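Local atomic coordinates of nodulation protein S (PDB entry 3OFK), a protein that binds S-adenosylmethionine as a Rossmann-like N-methyltransferase and probably methylates an intermediate in the synthesis of rhizobial Nod factors. Residues A[54-60]-A[75-80]; A[61-67]-A[88-93]; A[106-111]-A[139-143]. All coordinates share one frame; numbering follows the deposited sequence.

Contact 1 (A[54-60]-A[75-80]). With SAH (S-adenosyl-L-homocysteine), chain E.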
loop_
_atom_site.group_PDB
_atom_site.type_symbol
_atom_site.label_atom_id
_atom_site.label_comp_id
_atom_site.label_asym_id
_atom_site.label_seq_id
_atom_site.Cartn_x
_atom_site.Cartn_y
_atom_site.Cartn_z
ATOM N N ASN A 54 6.332 -7.220 13.785
ATOM C CA ASN A 54 5.634 -8.142 12.894
ATOM C C ASN A 54 4.889 -7.301 11.923
ATOM O O ASN A 54 3.818 -6.823 12.234
ATOM C CB ASN A 54 4.669 -9.022 13.701
ATOM C CG ASN A 54 4.183 -10.216 12.917
ATOM O OD1 ASN A 54 4.873 -10.708 12.029
ATOM N ND2 ASN A 54 2.990 -10.712 13.267
ATOM N N GLY A 55 5.500 -7.033 10.781
ATOM C CA GLY A 55 4.945 -6.069 9.837
ATOM C C GLY A 55 4.205 -6.755 8.683
ATOM O O GLY A 55 4.528 -7.897 8.332
ATOM N N LEU A 56 3.216 -6.055 8.116
ATOM C CA LEU A 56 2.492 -6.521 6.901
ATOM C C LEU A 56 2.539 -5.456 5.796
ATOM O O LEU A 56 2.165 -4.286 5.996
ATOM C CB LEU A 56 1.040 -6.881 7.215
ATOM C CG LEU A 56 0.135 -7.328 6.035
ATOM C CD1 LEU A 56 0.565 -8.679 5.465
ATOM C CD2 LEU A 56 -1.348 -7.367 6.420
ATOM N N GLU A 57 2.958 -5.840 4.608
ATOM C CA GLU A 57 2.902 -4.922 3.485
ATOM C C GLU A 57 1.878 -5.481 2.526
ATOM O O GLU A 57 1.956 -6.691 2.184
ATOM C CB GLU A 57 4.250 -4.781 2.787
ATOM C CG GLU A 57 4.199 -3.684 1.678
ATOM C CD GLU A 57 5.310 -3.735 0.642
ATOM O OE1 GLU A 57 5.999 -4.764 0.503
ATOM O OE2 GLU A 57 5.535 -2.703 -0.034
ATOM N N ILE A 58 0.908 -4.634 2.142
ATOM C CA ILE A 58 -0.194 -5.022 1.216
ATOM C C ILE A 58 0.017 -4.354 -0.128
ATOM O O ILE A 58 -0.211 -3.138 -0.249
ATOM C CB ILE A 58 -1.569 -4.624 1.751
ATOM C CG1 ILE A 58 -1.863 -5.423 3.003
ATOM C CG2 ILE A 58 -2.695 -4.881 0.678
ATOM C CD1 ILE A 58 -2.983 -4.828 3.881
ATOM N N GLY A 59 0.406 -5.152 -1.130
ATOM C CA GLY A 59 0.749 -4.622 -2.470
ATOM C C GLY A 59 2.213 -4.180 -2.562
ATOM O O GLY A 59 2.579 -3.138 -2.039
ATOM N N CYS A 60 3.050 -4.959 -3.231
ATOM C CA CYS A 60 4.500 -4.746 -3.188
ATOM C C CYS A 60 5.134 -4.346 -4.507
ATOM O O CYS A 60 6.345 -4.043 -4.531
ATOM C CB CYS A 60 5.211 -6.028 -2.705
ATOM S SG CYS A 60 4.908 -7.556 -3.669
ATOM N N ARG A 75 9.948 -9.484 11.842
ATOM C CA ARG A 75 9.291 -10.316 10.823
ATOM C C ARG A 75 8.473 -9.417 9.906
ATOM O O ARG A 75 7.866 -8.431 10.359
ATOM C CB ARG A 75 8.388 -11.368 11.483
ATOM C CG ARG A 75 9.127 -12.443 12.239
ATOM C CD ARG A 75 8.190 -13.569 12.765
ATOM N NE ARG A 75 7.631 -14.389 11.680
ATOM C CZ ARG A 75 6.364 -14.384 11.254
ATOM N NH1 ARG A 75 5.432 -13.617 11.813
ATOM N NH2 ARG A 75 6.017 -15.177 10.249
ATOM N N LEU A 76 8.451 -9.766 8.619
ATOM C CA LEU A 76 7.660 -9.055 7.600
ATOM C C LEU A 76 6.873 -10.085 6.790
ATOM O O LEU A 76 7.442 -11.106 6.343
ATOM C CB LEU A 76 8.556 -8.246 6.641
ATOM C CG LEU A 76 7.951 -7.408 5.494
ATOM C CD1 LEU A 76 6.891 -6.358 5.998
ATOM C CD2 LEU A 76 8.994 -6.750 4.651
ATOM N N THR A 77 5.575 -9.830 6.624
ATOM C CA THR A 77 4.720 -10.551 5.687
ATOM C C THR A 77 4.313 -9.603 4.562
ATOM O O THR A 77 4.003 -8.423 4.791
ATOM C CB THR A 77 3.503 -11.117 6.470
ATOM O OG1 THR A 77 4.032 -11.951 7.503
ATOM C CG2 THR A 77 2.478 -11.896 5.568
ATOM N N VAL A 78 4.275 -10.125 3.340
ATOM C CA VAL A 78 3.950 -9.304 2.164
ATOM C C VAL A 78 2.867 -10.051 1.316
ATOM O O VAL A 78 2.991 -11.251 1.021
ATOM C CB VAL A 78 5.179 -9.127 1.302
ATOM C CG1 VAL A 78 4.858 -8.289 0.019
ATOM C CG2 VAL A 78 6.313 -8.489 2.076
ATOM N N ILE A 79 1.772 -9.377 0.996
ATOM C CA ILE A 79 0.749 -9.992 0.180
ATOM C C ILE A 79 0.626 -9.166 -1.078
ATOM O O ILE A 79 0.948 -7.985 -1.110
ATOM C CB ILE A 79 -0.604 -10.231 0.896
ATOM C CG1 ILE A 79 -1.359 -8.936 1.202
ATOM C CG2 ILE A 79 -0.372 -11.022 2.226
ATOM C CD1 ILE A 79 -2.870 -9.100 1.246
ATOM N N ASP A 80 0.231 -9.848 -2.132
ATOM C CA ASP A 80 -0.039 -9.236 -3.388
ATOM C C ASP A 80 -0.919 -10.168 -4.213
ATOM O O ASP A 80 -0.738 -11.388 -4.241
ATOM C CB ASP A 80 1.250 -8.950 -4.139
ATOM C CG ASP A 80 1.056 -7.870 -5.181
ATOM O OD1 ASP A 80 0.322 -8.107 -6.200
ATOM O OD2 ASP A 80 1.545 -6.753 -4.915
HETATM N N SAH E . 2.583 -0.404 -1.932
HETATM C CA SAH E . 3.614 -0.211 -2.947
HETATM C CB SAH E . 3.131 -0.764 -4.285
HETATM C CG SAH E . 1.960 -0.095 -4.987
HETATM S SD SAH E . 1.626 -0.707 -6.676
HETATM C C SAH E . 4.065 1.250 -3.106
HETATM O O SAH E . 3.416 2.176 -2.617
HETATM O OXT SAH E . 5.091 1.520 -3.728
HETATM C "C5'" SAH E . 0.152 -1.682 -6.227
HETATM C "C4'" SAH E . 0.343 -3.138 -5.852
HETATM O "O4'" SAH E . -0.879 -3.625 -5.298
HETATM C "C3'" SAH E . 0.697 -4.049 -7.027
HETATM O "O3'" SAH E . 1.743 -4.952 -6.642
HETATM C "C2'" SAH E . -0.623 -4.792 -7.291
HETATM O "O2'" SAH E . -0.418 -6.066 -7.850
HETATM C "C1'" SAH E . -1.180 -4.874 -5.897
HETATM N N9 SAH E . -2.631 -5.122 -5.737
HETATM C C8 SAH E . -3.659 -4.595 -6.477
HETATM N N7 SAH E . -4.822 -5.045 -5.961
HETATM C C5 SAH E . -4.563 -5.840 -4.907
HETATM C C6 SAH E . -5.436 -6.487 -4.032
HETATM N N6 SAH E . -6.775 -6.430 -4.273
HETATM N N1 SAH E . -4.892 -7.238 -3.019
HETATM C C2 SAH E . -3.512 -7.288 -2.855
HETATM N N3 SAH E . -2.662 -6.607 -3.721
HETATM C C4 SAH E . -3.185 -5.873 -4.728
HETATM O O HOH W 1 5.126 -10.428 9.527
#
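Residues 55-58 and 76-80 run as neighbouring parallel strands, their axes 17° apart, in a ladder that alternates from Gly-55 N to Arg-75 O through to Gly-59 N on Ile-79 O. On one face of the sheet Leu-56 lays CD1 against Thr-77 CG2 at 3.7 Å, and Ile-58 and Ile-79 run alongside each other in the same direction, CG1 against CG1. On the other face Val-78 CG1 sits 3.6 Å from Cys-60 CB and also touches Glu-57 OE1, a carboxylate oxygen hydrogen-bonded to Thr-66 OG1. Near the strand starts a water gives hydrogen bonds to Asn-54 OD1 and Gly-55 O and accepts one from Thr-77 OG1.

The ligand is met at the C-terminal ends of the strands. Asp-80 swings CG anti to its backbone N (chi1 -158°), which brings OD2 to 2.9 Å from Cys-60 N. The same OD2 accepts from O3' of S-adenosyl-L-homocysteine at 2.5 Å, while OD1 takes O2' at 2.7 Å; Gly-59 O receives the amino N of the ligand. Each carboxylate oxygen thus grips one ribose hydroxyl, and the Cys-60 N-H, together with Met-82 N on OD1, fixes the acid's rotation and would tend to stabilise its negative charge.

Contact 2 (A[61-67]-A[88-93]). With SAH (S-adenosyl-L-homocysteine), chain E.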
loop_
_atom_site.group_PDB
_atom_site.type_symbol
_atom_site.label_atom_id
_atom_site.label_comp_id
_atom_site.label_asym_id
_atom_site.label_seq_id
_atom_site.Cartn_x
_atom_site.Cartn_y
_atom_site.Cartn_z
ATOM N N ALA A 61 4.369 -4.343 -5.589
ATOM C CA ALA A 61 4.918 -4.125 -6.941
ATOM C C ALA A 61 6.211 -4.923 -7.071
ATOM O O ALA A 61 6.203 -6.117 -6.750
ATOM C CB ALA A 61 5.154 -2.641 -7.229
ATOM N N ALA A 62 7.312 -4.288 -7.511
ATOM C CA ALA A 62 8.620 -4.961 -7.688
ATOM C C ALA A 62 9.511 -4.954 -6.435
ATOM O O ALA A 62 10.669 -5.316 -6.521
ATOM C CB ALA A 62 9.394 -4.386 -8.871
ATOM N N GLY A 63 8.988 -4.549 -5.293
ATOM C CA GLY A 63 9.730 -4.658 -4.025
ATOM C C GLY A 63 10.477 -3.407 -3.614
ATOM O O GLY A 63 11.263 -3.461 -2.673
ATOM N N ALA A 64 10.271 -2.290 -4.320
ATOM C CA ALA A 64 11.010 -1.050 -3.994
ATOM C C ALA A 64 10.795 -0.629 -2.541
ATOM O O ALA A 64 11.777 -0.292 -1.850
ATOM C CB ALA A 64 10.692 0.085 -4.947
ATOM N N PHE A 65 9.548 -0.656 -2.060
ATOM C CA PHE A 65 9.271 -0.295 -0.674
ATOM C C PHE A 65 9.559 -1.438 0.297
ATOM O O PHE A 65 10.068 -1.192 1.389
ATOM C CB PHE A 65 7.855 0.270 -0.457
ATOM C CG PHE A 65 7.686 0.882 0.907
ATOM C CD1 PHE A 65 8.144 2.172 1.154
ATOM C CD2 PHE A 65 7.159 0.157 1.946
ATOM C CE1 PHE A 65 8.053 2.739 2.420
ATOM C CE2 PHE A 65 7.038 0.707 3.206
ATOM C CZ PHE A 65 7.511 2.033 3.438
ATOM N N THR A 66 9.274 -2.676 -0.109
ATOM C CA THR A 66 9.571 -3.858 0.678
ATOM C C THR A 66 11.044 -3.810 1.128
ATOM O O THR A 66 11.345 -4.008 2.313
ATOM C CB THR A 66 9.334 -5.144 -0.133
ATOM O OG1 THR A 66 8.180 -4.999 -0.957
ATOM C CG2 THR A 66 9.191 -6.373 0.790
ATOM N N GLU A 67 11.918 -3.473 0.179
ATOM C CA GLU A 67 13.367 -3.393 0.383
ATOM C C GLU A 67 13.783 -2.353 1.419
ATOM O O GLU A 67 14.791 -2.525 2.111
ATOM C CB GLU A 67 14.042 -3.083 -0.963
ATOM C CG GLU A 67 15.550 -2.861 -0.867
ATOM C CD GLU A 67 16.284 -3.065 -2.171
ATOM O OE1 GLU A 67 15.830 -2.484 -3.196
ATOM O OE2 GLU A 67 17.299 -3.829 -2.155
ATOM N N ARG A 88 9.090 -10.853 -8.464
ATOM C CA ARG A 88 10.032 -9.713 -8.611
ATOM C C ARG A 88 10.536 -9.171 -7.252
ATOM O O ARG A 88 11.752 -8.933 -7.079
ATOM C CB ARG A 88 9.373 -8.620 -9.451
ATOM C CG ARG A 88 9.237 -8.996 -10.925
ATOM C CD ARG A 88 8.868 -7.806 -11.772
ATOM N NE ARG A 88 9.998 -6.871 -11.886
ATOM C CZ ARG A 88 10.087 -5.889 -12.776
ATOM N NH1 ARG A 88 9.130 -5.698 -13.694
ATOM N NH2 ARG A 88 11.179 -5.120 -12.777
ATOM N N ALA A 89 9.620 -9.026 -6.284
ATOM C CA ALA A 89 9.935 -8.420 -5.009
ATOM C C ALA A 89 10.825 -9.340 -4.191
ATOM O O ALA A 89 11.807 -8.865 -3.597
ATOM C CB ALA A 89 8.661 -8.036 -4.224
ATOM N N CYS A 90 10.553 -10.652 -4.176
ATOM C CA CYS A 90 11.354 -11.530 -3.332
ATOM C C CYS A 90 12.745 -11.718 -3.898
ATOM O O CYS A 90 13.667 -12.086 -3.150
ATOM C CB CYS A 90 10.678 -12.867 -3.031
ATOM S SG CYS A 90 10.783 -14.132 -4.306
ATOM N N GLN A 91 12.915 -11.473 -5.197
ATOM C CA GLN A 91 14.270 -11.428 -5.758
ATOM C C GLN A 91 15.002 -10.178 -5.280
ATOM O O GLN A 91 16.164 -10.212 -4.897
ATOM C CB GLN A 91 14.251 -11.546 -7.300
ATOM C CG GLN A 91 15.618 -11.393 -7.960
ATOM C CD GLN A 91 16.480 -12.664 -7.942
ATOM O OE1 GLN A 91 16.067 -13.743 -8.393
ATOM N NE2 GLN A 91 17.706 -12.521 -7.457
ATOM N N ARG A 92 14.296 -9.065 -5.266
ATOM C CA ARG A 92 14.831 -7.828 -4.741
ATOM C C ARG A 92 15.271 -7.923 -3.272
ATOM O O ARG A 92 16.356 -7.417 -2.908
ATOM C CB ARG A 92 13.805 -6.738 -4.965
ATOM C CG ARG A 92 14.161 -5.403 -4.469
ATOM C CD ARG A 92 13.749 -4.394 -5.492
ATOM N NE ARG A 92 14.114 -3.061 -5.072
ATOM C CZ ARG A 92 13.950 -1.987 -5.833
ATOM N NH1 ARG A 92 13.445 -2.114 -7.057
ATOM N NH2 ARG A 92 14.297 -0.795 -5.365
ATOM N N THR A 93 14.496 -8.606 -2.434
ATOM C CA THR A 93 14.820 -8.660 -1.004
ATOM C C THR A 93 15.486 -9.937 -0.526
ATOM O O THR A 93 15.371 -10.289 0.655
ATOM C CB THR A 93 13.558 -8.524 -0.199
ATOM O OG1 THR A 93 12.624 -9.490 -0.681
ATOM C CG2 THR A 93 12.982 -7.141 -0.369
HETATM N N SAH E . 2.583 -0.404 -1.932
HETATM C CA SAH E . 3.614 -0.211 -2.947
HETATM C CB SAH E . 3.131 -0.764 -4.285
HETATM C CG SAH E . 1.960 -0.095 -4.987
HETATM S SD SAH E . 1.626 -0.707 -6.676
HETATM C C SAH E . 4.065 1.250 -3.106
HETATM O O SAH E . 3.416 2.176 -2.617
HETATM O OXT SAH E . 5.091 1.520 -3.728
HETATM C "C5'" SAH E . 0.152 -1.682 -6.227
HETATM C "C4'" SAH E . 0.343 -3.138 -5.852
HETATM O "O4'" SAH E . -0.879 -3.625 -5.298
HETATM C "C3'" SAH E . 0.697 -4.049 -7.027
HETATM O "O3'" SAH E . 1.743 -4.952 -6.642
HETATM C "C2'" SAH E . -0.623 -4.792 -7.291
HETATM O "O2'" SAH E . -0.418 -6.066 -7.850
HETATM C "C1'" SAH E . -1.180 -4.874 -5.897
HETATM N N9 SAH E . -2.631 -5.122 -5.737
HETATM C C8 SAH E . -3.659 -4.595 -6.477
HETATM N N7 SAH E . -4.822 -5.045 -5.961
HETATM C C5 SAH E . -4.563 -5.840 -4.907
HETATM C C6 SAH E . -5.436 -6.487 -4.032
HETATM N N6 SAH E . -6.775 -6.430 -4.273
HETATM N N1 SAH E . -4.892 -7.238 -3.019
HETATM C C2 SAH E . -3.512 -7.288 -2.855
HETATM N N3 SAH E . -2.662 -6.607 -3.721
HETATM C C4 SAH E . -3.185 -5.873 -4.728
HETATM O O HOH W 2 12.856 -4.615 -8.490
#
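Arg-92 reaches across to Glu-67 in a salt bridge that ties helix 83-92 to helix 64-69. NE makes the stronger bond, 2.6 Å to Glu-67 OE1, and NH2 adds a weak one of 3.1 Å to the same oxygen. The two flat groups are steeply inclined, their planes 68° apart, and NE meets OE1 from above the carboxylate plane. The arginine leaves its helix with CG anti to the backbone N (chi1 179°) and bends at chi2, which carries the guanidinium over the start of helix 64-69. There Ala-64 CA lies against one of its faces, 3.5 Å above the plane. A water at the edge of the group accepts from Arg-92 NH1 and donates to Ala-62 O, and Asp-30 adds a second salt bridge at NH1.

Close packing of the backbones comes next. Ala-89 CB comes to 3.5 Å from Gly-63 CA; Gly-63, with no side chain, lets the two backbones come this near, and its phi of 95° lies in a region that favours glycine. Farther along, Thr-93 CG2 rests 3.8 Å from Glu-67 CA and also touches Thr-66 CG2, the two threonine side chains crossing at about a right angle. At the other end Ala-62 CB covers a face of the Arg-88 guanidinium, whose N-H groups bond to the backbone oxygens of Leu-21, Asn-23 and Asp-24. A C-H...O contact from Ala-89 CA to Ala-62 O adds a weakly polar link.

Ligand binding enters through Ala-61, whose N donates to O3' of S-adenosyl-L-homocysteine at 2.9 Å. Following Gly-59, Ala-61 and Gly-63 belong to the glycine-containing turn between strand 52-58 and helix 64-69 that is characteristic of the cofactor site in Rossmann-like methyltransferases.

Contact 3 (A[106-111]-A[139-143]). With SAH (S-adenosyl-L-homocysteine), chain E.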
loop_
_atom_site.group_PDB
_atom_site.type_symbol
_atom_site.label_atom_id
_atom_site.label_comp_id
_atom_site.label_asym_id
_atom_site.label_seq_id
_atom_site.Cartn_x
_atom_site.Cartn_y
_atom_site.Cartn_z
ATOM N N ILE A 106 -6.252 -8.943 -0.916
ATOM C CA ILE A 106 -6.491 -8.535 0.482
ATOM C C ILE A 106 -7.918 -8.949 0.932
ATOM O O ILE A 106 -8.141 -9.260 2.109
ATOM C CB ILE A 106 -6.200 -7.031 0.697
ATOM C CG1 ILE A 106 -6.460 -6.621 2.164
ATOM C CG2 ILE A 106 -6.975 -6.156 -0.278
ATOM C CD1 ILE A 106 -5.676 -7.429 3.185
ATOM N N LEU A 107 -8.858 -8.988 -0.020
ATOM C CA LEU A 107 -10.232 -9.465 0.218
ATOM C C LEU A 107 -10.303 -10.900 0.659
ATOM O O LEU A 107 -11.267 -11.289 1.318
ATOM C CB LEU A 107 -11.089 -9.332 -1.050
ATOM C CG LEU A 107 -11.601 -7.933 -1.400
ATOM C CD1 LEU A 107 -12.447 -8.043 -2.652
ATOM C CD2 LEU A 107 -12.409 -7.324 -0.257
ATOM N N GLN A 108 -9.321 -11.704 0.274
ATOM C CA GLN A 108 -9.348 -13.127 0.579
ATOM C C GLN A 108 -8.351 -13.545 1.631
ATOM O O GLN A 108 -8.367 -14.689 2.058
ATOM C CB GLN A 108 -9.130 -13.934 -0.690
ATOM C CG GLN A 108 -10.424 -14.216 -1.459
ATOM C CD GLN A 108 -10.417 -15.606 -2.027
ATOM O OE1 GLN A 108 -9.755 -15.864 -3.037
ATOM N NE2 GLN A 108 -11.132 -16.534 -1.365
ATOM N N PHE A 109 -7.486 -12.624 2.048
ATOM C CA PHE A 109 -6.426 -12.939 2.993
ATOM C C PHE A 109 -7.032 -13.095 4.370
ATOM O O PHE A 109 -7.683 -12.179 4.888
ATOM C CB PHE A 109 -5.378 -11.820 3.003
ATOM C CG PHE A 109 -4.152 -12.130 3.833
ATOM C CD1 PHE A 109 -3.432 -13.295 3.633
ATOM C CD2 PHE A 109 -3.696 -11.238 4.774
ATOM C CE1 PHE A 109 -2.279 -13.565 4.380
ATOM C CE2 PHE A 109 -2.549 -11.502 5.515
ATOM C CZ PHE A 109 -1.849 -12.667 5.325
ATOM N N SER A 110 -6.849 -14.272 4.958
ATOM C CA SER A 110 -7.243 -14.487 6.344
ATOM C C SER A 110 -6.080 -15.134 7.078
ATOM O O SER A 110 -5.585 -16.204 6.689
ATOM C CB SER A 110 -8.499 -15.355 6.433
ATOM O OG SER A 110 -8.281 -16.593 5.787
ATOM N N THR A 111 -5.614 -14.432 8.106
ATOM C CA THR A 111 -4.635 -14.965 9.031
ATOM C C THR A 111 -5.158 -14.774 10.424
ATOM O O THR A 111 -6.010 -13.908 10.669
ATOM C CB THR A 111 -3.330 -14.190 9.017
ATOM O OG1 THR A 111 -3.366 -13.223 7.968
ATOM C CG2 THR A 111 -2.100 -15.157 8.908
ATOM N N ASN A 139 -10.854 -6.015 7.378
ATOM C CA ASN A 139 -9.883 -7.104 7.466
ATOM C C ASN A 139 -8.562 -6.581 8.022
ATOM O O ASN A 139 -7.948 -7.205 8.882
ATOM C CB ASN A 139 -9.686 -7.733 6.075
ATOM C CG ASN A 139 -8.943 -9.094 6.116
ATOM O OD1 ASN A 139 -8.861 -9.770 7.149
ATOM N ND2 ASN A 139 -8.407 -9.492 4.963
ATOM N N MET A 140 -8.124 -5.438 7.484
ATOM C CA MET A 140 -6.917 -4.767 7.948
ATOM C C MET A 140 -7.049 -4.364 9.437
ATOM O O MET A 140 -6.120 -4.611 10.241
ATOM C CB MET A 140 -6.620 -3.545 7.073
ATOM C CG MET A 140 -6.220 -3.882 5.689
ATOM S SD MET A 140 -5.514 -2.441 4.864
ATOM C CE MET A 140 -6.882 -1.271 4.763
ATOM N N VAL A 141 -8.195 -3.787 9.813
ATOM C CA VAL A 141 -8.413 -3.379 11.207
ATOM C C VAL A 141 -8.302 -4.608 12.103
ATOM O O VAL A 141 -7.581 -4.582 13.102
ATOM C CB VAL A 141 -9.777 -2.680 11.421
ATOM C CG1 VAL A 141 -10.071 -2.456 12.944
ATOM C CG2 VAL A 141 -9.803 -1.382 10.651
ATOM N N LYS A 142 -8.986 -5.683 11.704
ATOM C CA LYS A 142 -8.977 -6.930 12.457
ATOM C C LYS A 142 -7.563 -7.479 12.665
ATOM O O LYS A 142 -7.264 -7.980 13.751
ATOM C CB LYS A 142 -9.855 -7.985 11.779
ATOM C CG LYS A 142 -9.743 -9.396 12.388
ATOM C CD LYS A 142 -10.600 -10.404 11.591
ATOM C CE LYS A 142 -9.813 -11.678 11.265
ATOM N NZ LYS A 142 -8.740 -11.392 10.264
ATOM N N MET A 143 -6.710 -7.400 11.632
ATOM C CA MET A 143 -5.308 -7.882 11.741
ATOM C C MET A 143 -4.314 -6.907 12.436
ATOM O O MET A 143 -3.114 -7.209 12.498
ATOM C CB MET A 143 -4.729 -8.203 10.350
ATOM C CG MET A 143 -5.385 -9.354 9.593
ATOM S SD MET A 143 -4.541 -9.584 7.989
ATOM C CE MET A 143 -5.012 -8.185 7.042
HETATM N N SAH E . 2.583 -0.404 -1.932
HETATM C CA SAH E . 3.614 -0.211 -2.947
HETATM C CB SAH E . 3.131 -0.764 -4.285
HETATM C CG SAH E . 1.960 -0.095 -4.987
HETATM S SD SAH E . 1.626 -0.707 -6.676
HETATM C C SAH E . 4.065 1.250 -3.106
HETATM O O SAH E . 3.416 2.176 -2.617
HETATM O OXT SAH E . 5.091 1.520 -3.728
HETATM C "C5'" SAH E . 0.152 -1.682 -6.227
HETATM C "C4'" SAH E . 0.343 -3.138 -5.852
HETATM O "O4'" SAH E . -0.879 -3.625 -5.298
HETATM C "C3'" SAH E . 0.697 -4.049 -7.027
HETATM O "O3'" SAH E . 1.743 -4.952 -6.642
HETATM C "C2'" SAH E . -0.623 -4.792 -7.291
HETATM O "O2'" SAH E . -0.418 -6.066 -7.850
HETATM C "C1'" SAH E . -1.180 -4.874 -5.897
HETATM N N9 SAH E . -2.631 -5.122 -5.737
HETATM C C8 SAH E . -3.659 -4.595 -6.477
HETATM N N7 SAH E . -4.822 -5.045 -5.961
HETATM C C5 SAH E . -4.563 -5.840 -4.907
HETATM C C6 SAH E . -5.436 -6.487 -4.032
HETATM N N6 SAH E . -6.775 -6.430 -4.273
HETATM N N1 SAH E . -4.892 -7.238 -3.019
HETATM C C2 SAH E . -3.512 -7.288 -2.855
HETATM N N3 SAH E . -2.662 -6.607 -3.721
HETATM C C4 SAH E . -3.185 -5.873 -4.728
#
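The loop that receives the adenine of S-adenosyl-L-homocysteine is held to the last turn of helix 130-142 by Asn-139, whose single ND2 serves two carbonyls: Phe-109 O at 2.8 Å and Ile-106 O at 2.9 Å. Both acceptors lie near the amide plane. The bond to Phe-109 O has the straighter N-H...O line (158°), while that to Ile-106 O is bent at the hydrogen although it approaches the carbonyl almost end-on, with a C=O...N angle of 169°. Setting CG anti to the backbone N (chi1 -166°) extends the amide toward the loop.

Ile-106 works on two sides. Its backbone N donates to adenine N1 at 3.0 Å and its CG2 touches the same atom, so the carbonyl gripped by Asn-139 belongs to the residue that reads the base; this is the adenine end of the cofactor pocket in the Rossmann-like fold, where Asp-105 is also a ligand-binding residue. Its CD1 turns the other way, 4.0 Å from Met-143 CE.

Met-143 makes a Met-aromatic contact with Phe-109, its SD standing 4.7 Å from the ring centroid in an oblique approach and 3.7 Å from CE2. Thr-111 OG1 flanks that sulfur at 3.8 Å. Beneath this cluster Ile-58 and Ile-79 of the central sheet touch the Ile-106 side chain.

Overall arrangement
From the N terminus, strand 52-58 leads into contact 1, which closes when the chain returns as strand 73-80 after helix 64-69: one beta-alpha-beta unit. Contact 2 starts inside that loop, at 61-67, and closes beyond it at 88-93, so contacts 1 and 2 cross along the chain. They touch, for instance where Cys-60 packs on Thr-66 and Glu-57 on Phe-65. Contact 3 follows in series, closing the excursion from the 106-111 loop through strand 115-121 to helix 130-142. It meets contact 1 where Met-140 and Met-143 pack on Ile-58 and Leu-56, but stays about 12 Å from contact 2 at the nearest atoms. S-adenosyl-L-homocysteine touches all three.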